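Local coordinates for protein intimin (Escherichia coli, PDB 6TPL) that acts as a bacterial surface adhesin, with its Ig-like juncture domains held in a constitutively extended conformation that restrains its sphere of action, at residues T107-D112 and V187-P192; V142-T147 and G162-T167. One frame throughout, in Å; residues are numbered along the deposited sequence.

Both contacts bridge the same two sheets of the second Ig-like domain. In the first sheet, strands 105-111 and 163-169 both pair with strand 124-132; in the second, strands 189-190 and 141-146 both pair with strand 174-181. Interaction 2 lies in the buried core, where an aromatic ring meets valine and alanine. Interaction 1 is only partly buried: one isoleucine packs on small aliphatic groups and a backbone carbonyl, with charged pairs within each segment and partners from the first Ig-like domain close by. No hydrogen bond crosses either contact. The two regions meet where Glu108 OE1 packs 3.9 Å from Tyr163 CE2.

Interaction 1 of 2, residues T107-D112 and V187-P192; sequences TEIKAD and VDVKAP
Ile109 CG2 lies over one face of the peptide between Lys190 and Ala191, well out of its plane and 3.5 Å from Lys190 O. Pro192 brings its ring in at a corner, with CD 4.0 Å from Ile109 O.

The weight of the contact falls on the two branches of Ile109. With CG1 anti to the backbone N (chi1 179°), the longer branch runs along Ala191, and CD1 presses on Ala191 CB at 3.5 Å, tighter than a normal carbon contact. The short branch, CG2, turns to Val189 and lies 3.7 Å from its CG1; the two side chains lie alongside, pointing opposite ways. Ile109 thus fills the space between an edge of each sheet of the Ig-like sandwich: its own strand pairs with 124-132, while 189-190 pairs with 174-181, from which Ala180 also touches Ile109.

The surroundings place this at the juncture of the two Ig-like domains. Val189 also packs on Ile97, and Glu108 OE2 bonds to Thr14, both partners coming from the first domain.

The charged groups stay at the margins. Within 187-192, beside the contact, Lys190 NZ makes a salt-bridge hydrogen bond of 2.7 Å to Asp188 OD2, arriving from above the carboxylate plane, 38° out of it, and it also bonds to Ser179. On the other segment Lys110 NZ has a long salt bridge of 3.8 Å to Glu108 OE1. What joins the two segments directly is therefore shape and apolar contact, while Lys190 O, which Ile109 CG2 covers, accepts a hydrogen bond from Gln77 of the first domain.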
loop_
_atom_site.group_PDB
_atom_site.type_symbol
_atom_site.label_atom_id
_atom_site.label_comp_id
_atom_site.label_asym_id
_atom_site.label_seq_id
_atom_site.Cartn_x
_atom_site.Cartn_y
_atom_site.Cartn_z
ATOM N N THR A 107 6.915 -2.420 -8.066
ATOM C CA THR A 107 6.889 -3.111 -6.784
ATOM C C THR A 107 6.335 -2.260 -5.657
ATOM O O THR A 107 5.944 -2.815 -4.624
ATOM C CB THR A 107 8.298 -3.587 -6.395
ATOM O OG1 THR A 107 9.183 -2.465 -6.333
ATOM C CG2 THR A 107 8.812 -4.604 -7.403
ATOM N N GLU A 108 6.283 -0.942 -5.825
ATOM C CA GLU A 108 5.707 -0.097 -4.793
ATOM C C GLU A 108 5.288 1.244 -5.379
ATOM O O GLU A 108 5.789 1.683 -6.418
ATOM C CB GLU A 108 6.692 0.105 -3.636
ATOM C CG GLU A 108 8.142 0.362 -4.054
ATOM C CD GLU A 108 9.037 0.717 -2.870
ATOM O OE1 GLU A 108 9.303 1.919 -2.676
ATOM O OE2 GLU A 108 9.436 -0.209 -2.140
ATOM N N ILE A 109 4.351 1.881 -4.682
ATOM C CA ILE A 109 3.877 3.222 -4.996
ATOM C C ILE A 109 3.554 3.865 -3.652
ATOM O O ILE A 109 2.787 3.308 -2.858
ATOM C CB ILE A 109 2.668 3.191 -5.951
ATOM C CG1 ILE A 109 2.193 4.609 -6.231
ATOM C CG2 ILE A 109 1.565 2.343 -5.374
ATOM C CD1 ILE A 109 1.367 4.743 -7.485
ATOM N N LYS A 110 4.181 5.001 -3.358
ATOM C CA LYS A 110 4.042 5.671 -2.072
ATOM C C LYS A 110 3.721 7.142 -2.294
ATOM O O LYS A 110 4.227 7.757 -3.237
ATOM C CB LYS A 110 5.324 5.540 -1.237
ATOM C CG LYS A 110 5.707 4.111 -0.872
ATOM C CD LYS A 110 7.030 4.094 -0.117
ATOM C CE LYS A 110 7.477 2.688 0.242
ATOM N NZ LYS A 110 8.758 2.708 1.009
ATOM N N ALA A 111 2.868 7.693 -1.429
ATOM C CA ALA A 111 2.575 9.120 -1.383
ATOM C C ALA A 111 3.203 9.693 -0.120
ATOM O O ALA A 111 3.137 9.073 0.946
ATOM C CB ALA A 111 1.062 9.365 -1.404
ATOM N N ASP A 112 3.849 10.856 -0.240
ATOM C CA ASP A 112 4.524 11.414 0.926
ATOM C C ASP A 112 3.535 11.933 1.968
ATOM O O ASP A 112 3.878 11.984 3.153
ATOM C CB ASP A 112 5.523 12.496 0.487
ATOM C CG ASP A 112 4.865 13.735 -0.093
ATOM O OD1 ASP A 112 5.454 14.833 0.064
ATOM O OD2 ASP A 112 3.779 13.631 -0.694
ATOM N N VAL A 187 -1.186 -5.113 -14.502
ATOM C CA VAL A 187 -1.559 -4.696 -13.154
ATOM C C VAL A 187 -1.804 -3.194 -13.157
ATOM O O VAL A 187 -0.903 -2.413 -13.486
ATOM C CB VAL A 187 -0.484 -5.063 -12.116
ATOM C CG1 VAL A 187 -0.873 -4.553 -10.736
ATOM C CG2 VAL A 187 -0.254 -6.573 -12.098
ATOM N N ASP A 188 -3.020 -2.792 -12.780
ATOM C CA ASP A 188 -3.423 -1.390 -12.645
ATOM C C ASP A 188 -3.045 -0.937 -11.237
ATOM O O ASP A 188 -3.839 -1.021 -10.300
ATOM C CB ASP A 188 -4.919 -1.265 -12.920
ATOM C CG ASP A 188 -5.420 0.162 -12.899
ATOM O OD1 ASP A 188 -4.598 1.098 -12.895
ATOM O OD2 ASP A 188 -6.657 0.348 -12.882
ATOM N N VAL A 189 -1.808 -0.460 -11.081
ATOM C CA VAL A 189 -1.292 -0.185 -9.745
ATOM C C VAL A 189 -1.926 1.086 -9.200
ATOM O O VAL A 189 -1.861 2.152 -9.827
ATOM C CB VAL A 189 0.240 -0.073 -9.757
ATOM C CG1 VAL A 189 0.736 0.383 -8.386
ATOM C CG2 VAL A 189 0.871 -1.402 -10.136
ATOM N N LYS A 190 -2.535 0.980 -8.021
ATOM C CA LYS A 190 -3.227 2.097 -7.389
ATOM C C LYS A 190 -2.397 2.632 -6.229
ATOM O O LYS A 190 -1.906 1.856 -5.399
ATOM C CB LYS A 190 -4.605 1.670 -6.879
ATOM C CG LYS A 190 -5.507 1.054 -7.928
ATOM C CD LYS A 190 -5.837 2.059 -9.010
ATOM C CE LYS A 190 -6.716 1.452 -10.086
ATOM N NZ LYS A 190 -7.046 2.440 -11.151
ATOM N N ALA A 191 -2.250 3.950 -6.171
ATOM C CA ALA A 191 -1.638 4.600 -5.026
ATOM C C ALA A 191 -2.653 4.715 -3.893
ATOM O O ALA A 191 -3.858 4.545 -4.108
ATOM C CB ALA A 191 -1.133 5.986 -5.418
ATOM N N PRO A 192 -2.198 4.999 -2.673
ATOM C CA PRO A 192 -3.148 5.376 -1.619
ATOM C C PRO A 192 -4.008 6.544 -2.082
ATOM O O PRO A 192 -3.526 7.464 -2.748
ATOM C CB PRO A 192 -2.248 5.772 -0.443
ATOM C CG PRO A 192 -0.918 5.119 -0.717
ATOM C CD PRO A 192 -0.793 5.052 -2.218
#

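Interaction 2 of 2, residues V142-T147 and G162-T167; sequences VTFTTT and GYAKVT
Ala164 O is the polar atom that comes up to the Phe144 ring: it sits at the edge, near the ring plane, 4.1 Å from CZ, a packing distance rather than a bond, and no hydrogen bond crosses between the segments. The setting is the core of an Ig-like beta-sandwich. Strands 142-146 and 163-167 belong to its two facing sheets, their axes 8.5 Å apart at closest and their N-to-C directions 25° from parallel.

Phe144 carries the contact. Its CG lies anti to the carbonyl carbon (chi1 -63°), which turns the ring toward the opposite sheet to meet Val166 coming from there. Val166 CG2 stands over one face in a CH-pi contact, 3.7 Å from the ring centroid and 15° off the normal. The second methyl, CG1, lies over the same face, above the CD1-CE1 bond, 3.6 Å from CD1. Val128 and Leu151 also touch the ring, so several strands share it. Both methyls of Val166 would probably lose the face they rest on if an alanine stood at Phe144, opening a gap between the sheets.

Two residues earlier on the strand, and across the two segments, Val142 meets the methyl of Ala164, CG2 to CB at 4.0 Å.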
loop_
_atom_site.group_PDB
_atom_site.type_symbol
_atom_site.label_atom_id
_atom_site.label_comp_id
_atom_site.label_asym_id
_atom_site.label_seq_id
_atom_site.Cartn_x
_atom_site.Cartn_y
_atom_site.Cartn_z
ATOM N N VAL A 142 7.427 4.712 -16.549
ATOM C CA VAL A 142 6.251 4.582 -15.700
ATOM C C VAL A 142 5.260 5.659 -16.103
ATOM O O VAL A 142 5.603 6.847 -16.129
ATOM C CB VAL A 142 6.618 4.708 -14.212
ATOM C CG1 VAL A 142 5.369 4.573 -13.354
ATOM C CG2 VAL A 142 7.662 3.673 -13.828
ATOM N N THR A 143 4.034 5.256 -16.421
ATOM C CA THR A 143 2.979 6.189 -16.793
ATOM C C THR A 143 2.001 6.334 -15.632
ATOM O O THR A 143 1.556 5.333 -15.055
ATOM C CB THR A 143 2.249 5.732 -18.061
ATOM O OG1 THR A 143 3.172 5.698 -19.158
ATOM C CG2 THR A 143 1.109 6.693 -18.393
ATOM N N PHE A 144 1.690 7.586 -15.288
ATOM C CA PHE A 144 0.825 7.931 -14.168
ATOM C C PHE A 144 -0.475 8.539 -14.685
ATOM O O PHE A 144 -0.471 9.274 -15.676
ATOM C CB PHE A 144 1.490 8.962 -13.230
ATOM C CG PHE A 144 2.747 8.481 -12.554
ATOM C CD1 PHE A 144 3.971 8.515 -13.215
ATOM C CD2 PHE A 144 2.711 8.028 -11.244
ATOM C CE1 PHE A 144 5.133 8.084 -12.596
ATOM C CE2 PHE A 144 3.870 7.591 -10.614
ATOM C CZ PHE A 144 5.081 7.621 -11.290
ATOM N N THR A 145 -1.580 8.280 -13.986
ATOM C CA THR A 145 -2.853 8.939 -14.251
ATOM C C THR A 145 -3.481 9.342 -12.923
ATOM O O THR A 145 -3.086 8.853 -11.863
ATOM C CB THR A 145 -3.822 8.042 -15.033
ATOM O OG1 THR A 145 -4.081 6.843 -14.296
ATOM C CG2 THR A 145 -3.240 7.682 -16.385
ATOM N N THR A 146 -4.466 10.239 -12.981
ATOM C CA THR A 146 -5.145 10.695 -11.775
ATOM C C THR A 146 -6.623 10.924 -12.060
ATOM O O THR A 146 -7.021 11.178 -13.198
ATOM C CB THR A 146 -4.522 11.988 -11.227
ATOM O OG1 THR A 146 -5.094 12.303 -9.949
ATOM C CG2 THR A 146 -4.757 13.154 -12.189
ATOM N N THR A 147 -7.431 10.830 -11.003
ATOM C CA THR A 147 -8.855 11.138 -11.071
ATOM C C THR A 147 -9.169 12.573 -10.672
ATOM O O THR A 147 -10.313 13.009 -10.831
ATOM C CB THR A 147 -9.654 10.195 -10.164
ATOM O OG1 THR A 147 -9.259 10.371 -8.797
ATOM C CG2 THR A 147 -9.422 8.748 -10.557
ATOM N N GLY A 162 15.774 2.600 -9.605
ATOM C CA GLY A 162 14.479 2.052 -9.926
ATOM C C GLY A 162 13.309 2.963 -9.655
ATOM O O GLY A 162 12.163 2.524 -9.795
ATOM N N TYR A 163 13.554 4.216 -9.292
ATOM C CA TYR A 163 12.490 5.102 -8.848
ATOM C C TYR A 163 12.080 6.089 -9.932
ATOM O O TYR A 163 12.924 6.631 -10.650
ATOM C CB TYR A 163 12.914 5.889 -7.606
ATOM C CG TYR A 163 13.126 5.045 -6.379
ATOM C CD1 TYR A 163 14.402 4.807 -5.893
ATOM C CD2 TYR A 163 12.054 4.489 -5.706
ATOM C CE1 TYR A 163 14.603 4.038 -4.767
ATOM C CE2 TYR A 163 12.240 3.716 -4.585
ATOM C CZ TYR A 163 13.517 3.493 -4.116
ATOM O OH TYR A 163 13.709 2.725 -2.994
ATOM N N ALA A 164 10.770 6.321 -10.021
ATOM C CA ALA A 164 10.175 7.378 -10.823
ATOM C C ALA A 164 9.236 8.152 -9.913
ATOM O O ALA A 164 8.521 7.551 -9.105
ATOM C CB ALA A 164 9.407 6.820 -12.023
ATOM N N LYS A 165 9.238 9.477 -10.024
ATOM C CA LYS A 165 8.380 10.290 -9.176
ATOM C C LYS A 165 7.670 11.362 -9.986
ATOM O O LYS A 165 8.195 11.878 -10.975
ATOM C CB LYS A 165 9.166 10.954 -8.030
ATOM C CG LYS A 165 10.192 12.004 -8.451
ATOM C CD LYS A 165 10.776 12.692 -7.220
ATOM C CE LYS A 165 11.660 13.870 -7.580
ATOM N NZ LYS A 165 12.155 14.576 -6.364
ATOM N N VAL A 166 6.458 11.690 -9.537
ATOM C CA VAL A 166 5.686 12.813 -10.050
ATOM C C VAL A 166 5.038 13.497 -8.856
ATOM O O VAL A 166 4.909 12.915 -7.777
ATOM C CB VAL A 166 4.605 12.387 -11.068
ATOM C CG1 VAL A 166 5.247 11.788 -12.308
ATOM C CG2 VAL A 166 3.607 11.419 -10.426
ATOM N N THR A 167 4.628 14.746 -9.059
ATOM C CA THR A 167 3.879 15.485 -8.055
ATOM C C THR A 167 2.472 15.756 -8.567
ATOM O O THR A 167 2.218 15.775 -9.776
ATOM C CB THR A 167 4.556 16.811 -7.689
ATOM O OG1 THR A 167 4.758 17.610 -8.859
ATOM C CG2 THR A 167 5.886 16.562 -7.002
#